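Local coordinates for protein CurD (Moorea producens 3L, PDB 5KP7) that probably acts as a hydroxymethylglutaryl-CoA synthase-like acyltransferase of the thiolase-like superfamily and binds 4'-phosphopantetheine, at residues A40-R45 and L386-Y391; A67-Y72 and I169-V174; D263-F268 and Q305-P310; F268-F273 and T341-G346. The protein carries 3 engineered substitutions. All coordinates share one frame; numbering follows the deposited sequence.

Interaction 1: residues A40-R45 and L386-Y391; sequences AQLELR and LSMEEY
Leu-42 and Tyr-391 meet at about a right angle, the leucine standing on the face of the tyrosine ring. Methyl CD2 of Leu-42 lies 3.7 Å from the centroid of the Tyr-391 ring, 7° off the ring normal, a centred CH-pi contact. Leu-42 CG is anti to its own backbone N (chi1 -180°), which carries both methyls to the helix side. CD2 of Leu-42 also touches Met-388 SD at 4.2 Å. The other methyl, Leu-42 CD1, packs 3.7 Å from Leu-386 O. Beside this pair, Leu-386 N donates a straight bond to Gln-41 O (2.9 Å, 172°), and Leu-386 CG rests on Ala-40 CB. A water links Glu-43 N to Leu-386 O. Ser-387 and Glu-390 form a capping box that starts the helix: Glu-390 N donates to Ser-387 OG at 3.0 Å. Tyr-391 OH is hydrogen-bonded to Glu-189 and Lys-66. With an alanine here, the Leu-42 methyl would probably lose its ring, and Glu-189 and Lys-66 the hydroxyl they share. Strand 40-43 is the middle strand of a small three-stranded sheet, between 65-67 and 384-385. Helix 388-397 begins just after strand 384-385, with Leu-386 and Ser-387 between, and Met-388 also touches helix 44-50.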
# COMPACT_ATOMS: atom_id res chain seq x y z
N ALA A 40 -13.71 -11.48 -2.59
CA ALA A 40 -13.62 -12.37 -1.46
C ALA A 40 -12.52 -11.88 -0.54
O ALA A 40 -11.58 -11.20 -0.99
CB ALA A 40 -13.31 -13.78 -1.92
N GLN A 41 -12.65 -12.21 0.73
CA GLN A 41 -11.64 -11.84 1.72
C GLN A 41 -11.49 -12.94 2.77
O GLN A 41 -12.38 -13.74 2.96
CB GLN A 41 -12.03 -10.51 2.36
CG GLN A 41 -13.38 -10.45 3.06
CD GLN A 41 -13.38 -10.96 4.50
OE1 GLN A 41 -12.32 -11.21 5.10
NE2 GLN A 41 -14.56 -11.12 5.08
N LEU A 42 -10.33 -12.95 3.42
CA LEU A 42 -10.03 -13.84 4.54
C LEU A 42 -9.83 -13.01 5.80
O LEU A 42 -8.99 -12.09 5.83
CB LEU A 42 -8.74 -14.61 4.31
CG LEU A 42 -8.33 -15.58 5.43
CD1 LEU A 42 -9.33 -16.72 5.51
CD2 LEU A 42 -6.92 -16.09 5.16
N GLU A 43 -10.54 -13.40 6.84
CA GLU A 43 -10.42 -12.77 8.16
C GLU A 43 -9.16 -13.31 8.82
O GLU A 43 -8.99 -14.50 8.92
CB GLU A 43 -11.68 -13.05 8.99
CG GLU A 43 -12.88 -12.26 8.45
CD GLU A 43 -14.24 -12.78 8.89
OE1 GLU A 43 -14.35 -13.41 9.96
OE2 GLU A 43 -15.22 -12.52 8.15
N LEU A 44 -8.25 -12.42 9.20
CA LEU A 44 -6.94 -12.88 9.66
C LEU A 44 -6.98 -13.65 10.98
O LEU A 44 -6.13 -14.49 11.20
CB LEU A 44 -5.93 -11.74 9.69
CG LEU A 44 -5.60 -11.25 8.27
CD1 LEU A 44 -4.76 -10.01 8.38
CD2 LEU A 44 -4.93 -12.32 7.41
N ARG A 45 -8.00 -13.41 11.81
CA ARG A 45 -8.26 -14.26 13.01
C ARG A 45 -8.37 -15.75 12.66
O ARG A 45 -7.92 -16.61 13.41
CB ARG A 45 -9.54 -13.83 13.73
CG ARG A 45 -9.47 -12.42 14.35
CD ARG A 45 -10.47 -12.26 15.47
NE ARG A 45 -10.35 -11.02 16.25
CZ ARG A 45 -11.25 -10.61 17.16
NH1 ARG A 45 -12.35 -11.32 17.39
NH2 ARG A 45 -11.07 -9.47 17.83
N LEU A 386 -14.20 -15.94 3.18
CA LEU A 386 -13.64 -17.29 2.99
C LEU A 386 -13.43 -18.04 4.30
O LEU A 386 -12.98 -17.46 5.27
CB LEU A 386 -12.28 -17.23 2.31
CG LEU A 386 -12.25 -16.68 0.88
CD1 LEU A 386 -10.82 -16.36 0.49
CD2 LEU A 386 -12.86 -17.68 -0.10
N SER A 387 -13.71 -19.34 4.30
CA SER A 387 -13.24 -20.22 5.36
C SER A 387 -11.77 -20.51 5.11
O SER A 387 -11.23 -20.30 4.00
CB SER A 387 -14.01 -21.53 5.39
OG SER A 387 -13.74 -22.30 4.24
N MET A 388 -11.10 -21.02 6.13
CA MET A 388 -9.69 -21.38 5.96
C MET A 388 -9.54 -22.55 4.96
O MET A 388 -8.56 -22.60 4.20
CB MET A 388 -9.09 -21.70 7.34
CG MET A 388 -7.60 -21.53 7.41
SD MET A 388 -6.93 -19.92 6.97
CE MET A 388 -5.29 -20.46 6.55
N GLU A 389 -10.52 -23.45 4.93
CA GLU A 389 -10.56 -24.54 3.96
C GLU A 389 -10.66 -24.02 2.51
O GLU A 389 -9.95 -24.50 1.62
CB GLU A 389 -11.75 -25.46 4.26
CG GLU A 389 -11.87 -26.66 3.34
CD GLU A 389 -12.92 -27.66 3.79
OE1 GLU A 389 -12.97 -27.98 5.01
OE2 GLU A 389 -13.70 -28.14 2.94
N GLU A 390 -11.55 -23.06 2.29
CA GLU A 390 -11.69 -22.44 0.97
C GLU A 390 -10.41 -21.71 0.57
O GLU A 390 -9.96 -21.84 -0.57
CB GLU A 390 -12.88 -21.50 0.94
CG GLU A 390 -14.22 -22.21 0.90
CD GLU A 390 -15.40 -21.33 1.25
OE1 GLU A 390 -15.24 -20.42 2.10
OE2 GLU A 390 -16.49 -21.51 0.67
N TYR A 391 -9.82 -20.96 1.51
CA TYR A 391 -8.59 -20.22 1.25
C TYR A 391 -7.46 -21.16 0.82
O TYR A 391 -6.77 -20.90 -0.16
CB TYR A 391 -8.18 -19.39 2.48
CG TYR A 391 -6.81 -18.74 2.41
CD1 TYR A 391 -6.57 -17.62 1.61
CD2 TYR A 391 -5.75 -19.23 3.16
CE1 TYR A 391 -5.32 -17.02 1.57
CE2 TYR A 391 -4.49 -18.64 3.11
CZ TYR A 391 -4.28 -17.53 2.34
OH TYR A 391 -3.02 -16.96 2.30
O HOH W 1 -12.90 -14.98 6.35

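Interaction 2: residues A67-Y72 and I169-V174; sequences AVSLPY and ISRFLV
Ser-69 and Ile-169 form the tight part of this contact. Ser-69 CB sits 3.2 Å from Ile-169 CG2, closer than usual for two carbons. Ser-69 OG lies 3.2 Å from Ile-169 CD1. The isoleucine has CG1 beside its backbone N (chi1 -65°) and an extended end, which brings CG2 and CD1 together against the serine. Ser-69 OG has its own polar partner: it donates to Leu-70 O at 3.2 Å. Tyr-78 of helix 75-89 touches both Ser-69 and Ile-169, which places this part against that helix.

The other part is looser and holds water. Arg-171 reaches across with a chain bent at chi3 (-63°). Arg-171 NH1 meets Leu-70 O at the edge of the guanidinium, 3.2 Å away, in a weak bond with a poor angle of 131°. One water joins Arg-171 NH1 to Ser-69 O, accepting from the arginine at 3.0 Å. A second water accepts from Ser-69 N and Ser-170 N. A third donates to Ser-69 O at 3.1 Å and weakly to Ser-170 O. Arg-171 NH2 has its partner outside the two loops, the carbonyl of Glu-73.

Backbone groups of the two loops are thus joined mainly through water. Direct polar contact is limited to one weak bond from an arginine to a neutral carbonyl, and no charge pair joins 67-72 and 169-174.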
# COMPACT_ATOMS: atom_id res chain seq x y z
N ALA A 67 -8.05 -8.99 1.19
CA ALA A 67 -8.73 -9.41 -0.05
C ALA A 67 -7.94 -10.50 -0.71
O ALA A 67 -6.71 -10.50 -0.64
CB ALA A 67 -8.88 -8.23 -0.99
N VAL A 68 -8.62 -11.41 -1.44
CA VAL A 68 -7.93 -12.53 -2.10
C VAL A 68 -8.49 -12.67 -3.52
O VAL A 68 -9.69 -12.80 -3.66
CB VAL A 68 -8.15 -13.84 -1.33
CG1 VAL A 68 -7.36 -14.98 -1.96
CG2 VAL A 68 -7.71 -13.67 0.12
N SER A 69 -7.62 -12.59 -4.51
CA SER A 69 -8.03 -12.76 -5.93
C SER A 69 -8.41 -14.23 -6.20
O SER A 69 -7.62 -15.15 -5.86
CB SER A 69 -6.89 -12.41 -6.82
OG SER A 69 -7.20 -12.47 -8.22
N LEU A 70 -9.54 -14.44 -6.87
CA LEU A 70 -9.91 -15.78 -7.37
C LEU A 70 -9.07 -16.14 -8.59
O LEU A 70 -8.49 -15.28 -9.22
CB LEU A 70 -11.40 -15.81 -7.72
CG LEU A 70 -12.44 -15.91 -6.60
CD1 LEU A 70 -12.46 -17.34 -6.06
CD2 LEU A 70 -12.20 -14.96 -5.47
N PRO A 71 -9.04 -17.44 -8.96
CA PRO A 71 -8.27 -17.84 -10.17
C PRO A 71 -8.78 -17.22 -11.47
O PRO A 71 -8.00 -16.97 -12.39
CB PRO A 71 -8.34 -19.38 -10.16
CG PRO A 71 -8.54 -19.70 -8.72
CD PRO A 71 -9.45 -18.62 -8.16
N TYR A 72 -10.07 -16.84 -11.47
CA TYR A 72 -10.68 -16.18 -12.60
C TYR A 72 -10.67 -14.66 -12.44
O TYR A 72 -11.53 -13.96 -12.98
CB TYR A 72 -12.09 -16.75 -12.85
CG TYR A 72 -12.97 -16.85 -11.63
CD1 TYR A 72 -13.58 -15.71 -11.08
CD2 TYR A 72 -13.17 -18.07 -10.97
CE1 TYR A 72 -14.40 -15.81 -9.96
CE2 TYR A 72 -13.97 -18.15 -9.84
CZ TYR A 72 -14.58 -17.03 -9.35
OH TYR A 72 -15.38 -17.15 -8.24
N ILE A 169 -2.21 -7.98 -7.28
CA ILE A 169 -2.72 -9.17 -6.61
C ILE A 169 -1.55 -9.88 -5.99
O ILE A 169 -0.42 -9.68 -6.38
CB ILE A 169 -3.44 -10.07 -7.60
CG1 ILE A 169 -4.67 -9.31 -8.11
CG2 ILE A 169 -3.82 -11.42 -7.00
CD1 ILE A 169 -5.41 -10.03 -9.13
N SER A 170 -1.83 -10.74 -5.03
CA SER A 170 -0.77 -11.56 -4.39
C SER A 170 -1.04 -13.02 -4.68
O SER A 170 -1.69 -13.69 -3.89
CB SER A 170 -0.78 -11.30 -2.89
OG SER A 170 -0.48 -9.93 -2.65
N ARG A 171 -0.59 -13.51 -5.82
CA ARG A 171 -0.92 -14.89 -6.24
C ARG A 171 0.14 -15.88 -5.79
O ARG A 171 0.89 -16.43 -6.60
CB ARG A 171 -1.24 -14.99 -7.74
CG ARG A 171 -2.46 -15.90 -7.89
CD ARG A 171 -2.73 -16.40 -9.23
NE ARG A 171 -3.04 -15.40 -10.24
CZ ARG A 171 -4.24 -14.92 -10.52
NH1 ARG A 171 -5.34 -15.18 -9.77
NH2 ARG A 171 -4.34 -14.10 -11.57
N PHE A 172 0.15 -16.12 -4.48
CA PHE A 172 0.99 -17.15 -3.86
C PHE A 172 0.61 -18.56 -4.30
O PHE A 172 -0.59 -18.89 -4.33
CB PHE A 172 0.86 -17.09 -2.34
CG PHE A 172 1.21 -15.76 -1.77
CD1 PHE A 172 2.36 -15.08 -2.18
CD2 PHE A 172 0.36 -15.15 -0.83
CE1 PHE A 172 2.68 -13.84 -1.66
CE2 PHE A 172 0.69 -13.91 -0.30
CZ PHE A 172 1.86 -13.26 -0.71
N LEU A 173 1.62 -19.37 -4.63
CA LEU A 173 1.43 -20.73 -5.15
C LEU A 173 2.04 -21.75 -4.17
O LEU A 173 3.10 -21.49 -3.59
CB LEU A 173 2.08 -20.86 -6.53
CG LEU A 173 1.65 -19.82 -7.59
CD1 LEU A 173 2.27 -20.15 -8.95
CD2 LEU A 173 0.13 -19.75 -7.71
N VAL A 174 1.38 -22.89 -3.98
CA VAL A 174 1.84 -23.91 -3.00
C VAL A 174 2.23 -25.23 -3.66
O VAL A 174 2.00 -25.42 -4.85
CB VAL A 174 0.78 -24.19 -1.90
CG1 VAL A 174 0.59 -22.96 -1.03
CG2 VAL A 174 -0.55 -24.65 -2.52
O HOH W 2 -4.54 -12.19 -4.03
O HOH W 3 -6.06 -16.99 -7.54
O HOH W 4 -4.65 -14.80 -5.14

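Interaction 3: residues D263-F268 and Q305-P310; sequences DYRESF and QRRVMP
Arg-307 reaches from the end of helix 297-307 to the backbone carbonyls of Tyr-264 and Phe-268. Its CB starts toward the turn 263-268, with CG beside the backbone N (chi1 -61°). CG lies over the guanidinium of Arg-306, 3.6 Å above that plane. Arg-307 CD then comes 3.3 Å from Phe-268 O, and the chain bends at chi3 (-69°). NE pairs outside the contact, in a salt bridge with Asp-303. Arg-307 CZ lies 3.8 Å from Arg-265 CA. At the tip, NH2 holds two carbonyls, both near the guanidinium plane. Arg-307 NH2 donates to Tyr-264 O at 2.8 Å, in the carbonyl plane on a lone pair, and to Phe-268 O at 2.9 Å. Arg-307 NH1 adds a weak bond to Tyr-264 O at 3.2 Å. The Tyr-264 ring stands nearly upright to the guanidinium, with the planes 81° apart, and the cation-pi distance is long, so any attraction is weak.

A methionine in place of Arg-307 would probably leave the carbonyls of Tyr-264 and Phe-268 without these donors and the turn freer to shift.

Arg-306 makes a looser link: its NH2 reaches Arg-265 O through a water. Its NH1 pairs with Asp-303. The turn has its own brace. Asp-263 OD2 accepts from Arg-265 N, an Asx turn, and from Glu-266 N, which makes it an Asx motif.

The turn connects helix 237-258 to strand 270-273. Arg-307 also makes a backbone bond to Leu-271 of that strand, and Tyr-264 packs on Met-288 of helix 278-293.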
# COMPACT_ATOMS: atom_id res chain seq x y z
N ASP A 263 4.46 22.87 8.45
CA ASP A 263 4.56 22.23 9.76
C ASP A 263 3.88 20.88 9.71
O ASP A 263 2.76 20.80 9.23
CB ASP A 263 3.91 23.11 10.83
CG ASP A 263 4.11 22.55 12.22
OD1 ASP A 263 5.10 22.98 12.88
OD2 ASP A 263 3.31 21.71 12.66
N TYR A 264 4.54 19.84 10.21
CA TYR A 264 4.03 18.48 10.07
C TYR A 264 2.71 18.27 10.81
O TYR A 264 1.91 17.45 10.38
CB TYR A 264 5.06 17.48 10.55
CG TYR A 264 4.74 16.04 10.26
CD1 TYR A 264 4.82 15.52 8.95
CD2 TYR A 264 4.40 15.18 11.28
CE1 TYR A 264 4.52 14.20 8.69
CE2 TYR A 264 4.11 13.85 11.02
CZ TYR A 264 4.20 13.37 9.72
OH TYR A 264 3.93 12.06 9.45
N ARG A 265 2.48 18.99 11.91
CA ARG A 265 1.18 18.94 12.57
C ARG A 265 0.21 19.94 11.98
O ARG A 265 -0.90 19.59 11.62
CB ARG A 265 1.29 19.19 14.08
CG ARG A 265 -0.07 19.11 14.77
CD ARG A 265 -0.00 18.88 16.27
NE ARG A 265 1.08 19.63 16.88
CZ ARG A 265 1.78 19.25 17.96
NH1 ARG A 265 1.54 18.09 18.60
NH2 ARG A 265 2.75 20.04 18.41
N GLU A 266 0.62 21.20 11.88
CA GLU A 266 -0.33 22.27 11.57
C GLU A 266 -0.79 22.36 10.12
O GLU A 266 -1.88 22.83 9.87
CB GLU A 266 0.22 23.64 12.00
CG GLU A 266 0.52 23.73 13.48
CD GLU A 266 -0.70 23.44 14.33
OE1 GLU A 266 -1.76 24.10 14.12
OE2 GLU A 266 -0.63 22.55 15.22
N SER A 267 0.04 21.93 9.16
CA SER A 267 -0.29 22.12 7.76
C SER A 267 -1.15 21.03 7.17
O SER A 267 -1.67 21.21 6.08
CB SER A 267 1.00 22.24 6.94
OG SER A 267 1.75 23.34 7.43
N PHE A 268 -1.25 19.88 7.84
CA PHE A 268 -1.95 18.72 7.28
C PHE A 268 -3.06 18.33 8.23
O PHE A 268 -2.81 17.99 9.38
CB PHE A 268 -0.98 17.55 7.05
CG PHE A 268 0.20 17.93 6.23
CD1 PHE A 268 0.06 18.14 4.87
CD2 PHE A 268 1.44 18.17 6.82
CE1 PHE A 268 1.13 18.54 4.10
CE2 PHE A 268 2.51 18.59 6.06
CZ PHE A 268 2.36 18.77 4.69
N GLN A 305 -4.86 9.09 16.16
CA GLN A 305 -6.28 8.76 15.99
C GLN A 305 -7.00 9.79 15.13
O GLN A 305 -7.84 9.44 14.32
CB GLN A 305 -6.99 8.58 17.33
CG GLN A 305 -8.35 7.91 17.17
CD GLN A 305 -9.04 7.64 18.48
OE1 GLN A 305 -8.88 6.57 19.05
NE2 GLN A 305 -9.79 8.63 19.00
N ARG A 306 -6.66 11.06 15.33
CA ARG A 306 -7.33 12.15 14.61
C ARG A 306 -6.95 12.18 13.13
O ARG A 306 -7.82 12.33 12.29
CB ARG A 306 -6.97 13.49 15.24
CG ARG A 306 -7.65 14.69 14.58
CD ARG A 306 -7.43 15.99 15.34
NE ARG A 306 -6.00 16.29 15.50
CZ ARG A 306 -5.26 17.08 14.71
NH1 ARG A 306 -3.97 17.25 15.03
NH2 ARG A 306 -5.77 17.71 13.65
N ARG A 307 -5.65 12.07 12.84
CA ARG A 307 -5.13 12.38 11.51
C ARG A 307 -4.78 11.17 10.64
O ARG A 307 -4.71 11.30 9.43
CB ARG A 307 -3.92 13.30 11.58
CG ARG A 307 -4.20 14.65 12.24
CD ARG A 307 -3.20 15.72 11.79
NE ARG A 307 -1.88 15.43 12.31
CZ ARG A 307 -0.71 15.78 11.74
NH1 ARG A 307 0.41 15.46 12.36
NH2 ARG A 307 -0.66 16.47 10.61
N VAL A 308 -4.54 10.02 11.27
CA VAL A 308 -4.00 8.86 10.57
C VAL A 308 -4.98 7.67 10.58
O VAL A 308 -5.14 6.99 9.55
CB VAL A 308 -2.66 8.44 11.17
CG1 VAL A 308 -2.05 7.32 10.34
CG2 VAL A 308 -1.73 9.63 11.26
N MET A 309 -5.65 7.42 11.69
CA MET A 309 -6.59 6.31 11.73
C MET A 309 -7.67 6.31 10.61
O MET A 309 -8.01 5.24 10.08
CB MET A 309 -7.20 6.21 13.13
CG MET A 309 -7.94 4.95 13.41
SD MET A 309 -6.85 3.50 13.52
CE MET A 309 -8.04 2.48 12.73
N PRO A 310 -8.21 7.49 10.21
CA PRO A 310 -9.26 7.44 9.18
C PRO A 310 -8.78 6.78 7.87
O PRO A 310 -9.53 5.98 7.27
CB PRO A 310 -9.62 8.92 8.97
CG PRO A 310 -9.37 9.51 10.33
CD PRO A 310 -8.12 8.83 10.82
O HOH W 5 -3.58 19.49 12.42

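Interaction 4: residues F268-F273 and T341-G346; sequences FDYLSF and TPRRIG
Arg-344 O accepts from two successive backbone nitrogens, those of Asp-269 and Tyr-270. Both bonds are weak: Asp-269 N is 2.8 Å from Arg-344 O but poorly angled, and Tyr-270 N is farther off. The Asp-269 side chain makes the stronger link. Asp-269 OD2 takes Arg-344 N on the anti lone pair in a straight bond of 2.9 Å (168°). The aspartate has CG beside its own backbone N (chi1 -61°), which turns the carboxylate to the start of strand 343-351. One residue thus pairs with both the N-H and the carbonyl of Arg-344. OD1 meets Arg-343 NH1 through a water rather than directly. Arg-343 NH2 has a salt bridge with Asp-338, and Arg-343 CG touches the edge of the Tyr-270 ring, 4.1 Å from Tyr-270 CE2.

Farther along, the strands pair regularly. Gly-346 N donates to Tyr-270 O at 3.0 Å, and Ser-272 N donates to Gly-346 O at 2.8 Å. Phe-268 CD1 lies 3.6 Å from Gly-346 N, and Leu-271 CD2 lies 4.0 Å from Gly-346 CA. Both side chains close in on the glycine. On the face with Tyr-270 and Ile-345, helix 325-336 packs against both side chains. Arg-344 pairs with Asp-211 and with a sulfate ion that probably comes from the crystallisation liquor.

The two strands run parallel, 31° apart. Strand 270-273 is the outermost on this side of the nine-stranded mixed sheet within the chain. Helices connect the pair and one packs on the sheet, an alpha-beta layering consistent with the thiolase-like fold.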
# COMPACT_ATOMS: atom_id res chain seq x y z
N PHE A 268 -1.25 19.88 7.84
CA PHE A 268 -1.95 18.72 7.28
C PHE A 268 -3.06 18.33 8.23
O PHE A 268 -2.81 17.99 9.38
CB PHE A 268 -0.98 17.55 7.05
CG PHE A 268 0.20 17.93 6.23
CD1 PHE A 268 0.06 18.14 4.87
CD2 PHE A 268 1.44 18.17 6.82
CE1 PHE A 268 1.13 18.54 4.10
CE2 PHE A 268 2.51 18.59 6.06
CZ PHE A 268 2.36 18.77 4.69
N ASP A 269 -4.28 18.42 7.76
CA ASP A 269 -5.45 17.94 8.52
C ASP A 269 -5.49 16.44 8.68
O ASP A 269 -5.93 15.93 9.72
CB ASP A 269 -6.72 18.43 7.87
CG ASP A 269 -6.77 19.93 7.85
OD1 ASP A 269 -6.85 20.53 8.93
OD2 ASP A 269 -6.67 20.53 6.76
N TYR A 270 -5.03 15.73 7.64
CA TYR A 270 -4.92 14.27 7.65
C TYR A 270 -3.61 13.87 6.99
O TYR A 270 -3.04 14.66 6.22
CB TYR A 270 -6.09 13.62 6.91
CG TYR A 270 -7.40 13.94 7.57
CD1 TYR A 270 -7.80 13.27 8.72
CD2 TYR A 270 -8.20 14.95 7.09
CE1 TYR A 270 -8.98 13.58 9.36
CE2 TYR A 270 -9.40 15.29 7.73
CZ TYR A 270 -9.78 14.61 8.86
OH TYR A 270 -10.95 14.96 9.54
N LEU A 271 -3.16 12.66 7.30
CA LEU A 271 -1.99 12.04 6.67
C LEU A 271 -2.35 10.65 6.19
O LEU A 271 -2.91 9.86 6.96
CB LEU A 271 -0.84 11.96 7.68
CG LEU A 271 -0.31 13.30 8.18
CD1 LEU A 271 0.53 13.06 9.42
CD2 LEU A 271 0.48 14.05 7.11
N SER A 272 -2.06 10.38 4.91
CA SER A 272 -2.24 9.06 4.30
C SER A 272 -0.89 8.50 3.91
O SER A 272 -0.01 9.27 3.46
CB SER A 272 -3.15 9.13 3.08
OG SER A 272 -4.52 8.97 3.49
N PHE A 273 -0.71 7.20 4.11
CA PHE A 273 0.60 6.56 3.93
C PHE A 273 0.43 5.29 3.11
O PHE A 273 -0.62 4.62 3.20
CB PHE A 273 1.15 6.11 5.28
CG PHE A 273 1.50 7.22 6.27
CD1 PHE A 273 0.52 7.84 7.02
CD2 PHE A 273 2.83 7.54 6.53
CE1 PHE A 273 0.87 8.79 7.99
CE2 PHE A 273 3.18 8.49 7.49
CZ PHE A 273 2.18 9.14 8.20
N THR A 341 -15.32 21.51 6.24
CA THR A 341 -14.61 22.62 5.61
C THR A 341 -13.45 22.00 4.78
O THR A 341 -13.11 20.87 5.04
CB THR A 341 -14.08 23.55 6.70
OG1 THR A 341 -13.49 24.71 6.11
CG2 THR A 341 -13.09 22.92 7.60
N PRO A 342 -12.86 22.74 3.80
CA PRO A 342 -11.79 22.07 3.04
C PRO A 342 -10.60 21.66 3.90
O PRO A 342 -10.27 22.36 4.87
CB PRO A 342 -11.37 23.12 2.00
CG PRO A 342 -12.60 23.97 1.82
CD PRO A 342 -13.22 24.04 3.19
N ARG A 343 -10.00 20.51 3.55
CA ARG A 343 -8.91 19.93 4.34
C ARG A 343 -7.73 19.60 3.45
O ARG A 343 -7.90 19.22 2.29
CB ARG A 343 -9.36 18.63 5.01
CG ARG A 343 -10.65 18.71 5.81
CD ARG A 343 -10.50 19.55 7.08
NE ARG A 343 -11.70 19.39 7.90
CZ ARG A 343 -12.01 20.14 8.96
NH1 ARG A 343 -11.22 21.15 9.36
NH2 ARG A 343 -13.15 19.89 9.63
N ARG A 344 -6.53 19.73 4.02
CA ARG A 344 -5.30 19.37 3.33
C ARG A 344 -4.81 18.04 3.86
O ARG A 344 -4.78 17.79 5.07
CB ARG A 344 -4.24 20.46 3.47
CG ARG A 344 -2.87 20.05 2.90
CD ARG A 344 -1.97 21.24 2.68
NE ARG A 344 -2.32 22.01 1.48
CZ ARG A 344 -2.91 23.21 1.45
NH1 ARG A 344 -3.27 23.86 2.56
NH2 ARG A 344 -3.15 23.77 0.28
N ILE A 345 -4.48 17.15 2.91
CA ILE A 345 -4.00 15.82 3.20
C ILE A 345 -2.57 15.68 2.72
O ILE A 345 -2.27 15.97 1.55
CB ILE A 345 -4.88 14.75 2.50
CG1 ILE A 345 -6.39 14.94 2.86
CG2 ILE A 345 -4.40 13.35 2.87
CD1 ILE A 345 -7.31 13.95 2.14
N GLY A 346 -1.69 15.24 3.62
CA GLY A 346 -0.32 14.88 3.25
C GLY A 346 -0.25 13.42 2.90
O GLY A 346 -0.85 12.57 3.59
O HOH W 6 -8.78 22.57 8.82

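From the N terminus, 40-45 comes first; interaction 1 closes only at 386-391, so its loop encloses all the others. It joins strand 40-43 of the small sheet to the start of helix 388-397. Interaction 2 closes early, joining the loop after strand 65-67 to the loop after strand 161-168 of the large sheet. It touches interaction 1 through Ala-40 and Val-68, whose backbones probably hydrogen-bond. Interactions 3 and 4 follow in series after it, about 34 and 33 Å away between centres and across the middle of the chain. These two cross and share Phe-268. The end of helix 297-307 lies against strand 270-273, at the far edge of the large sheet.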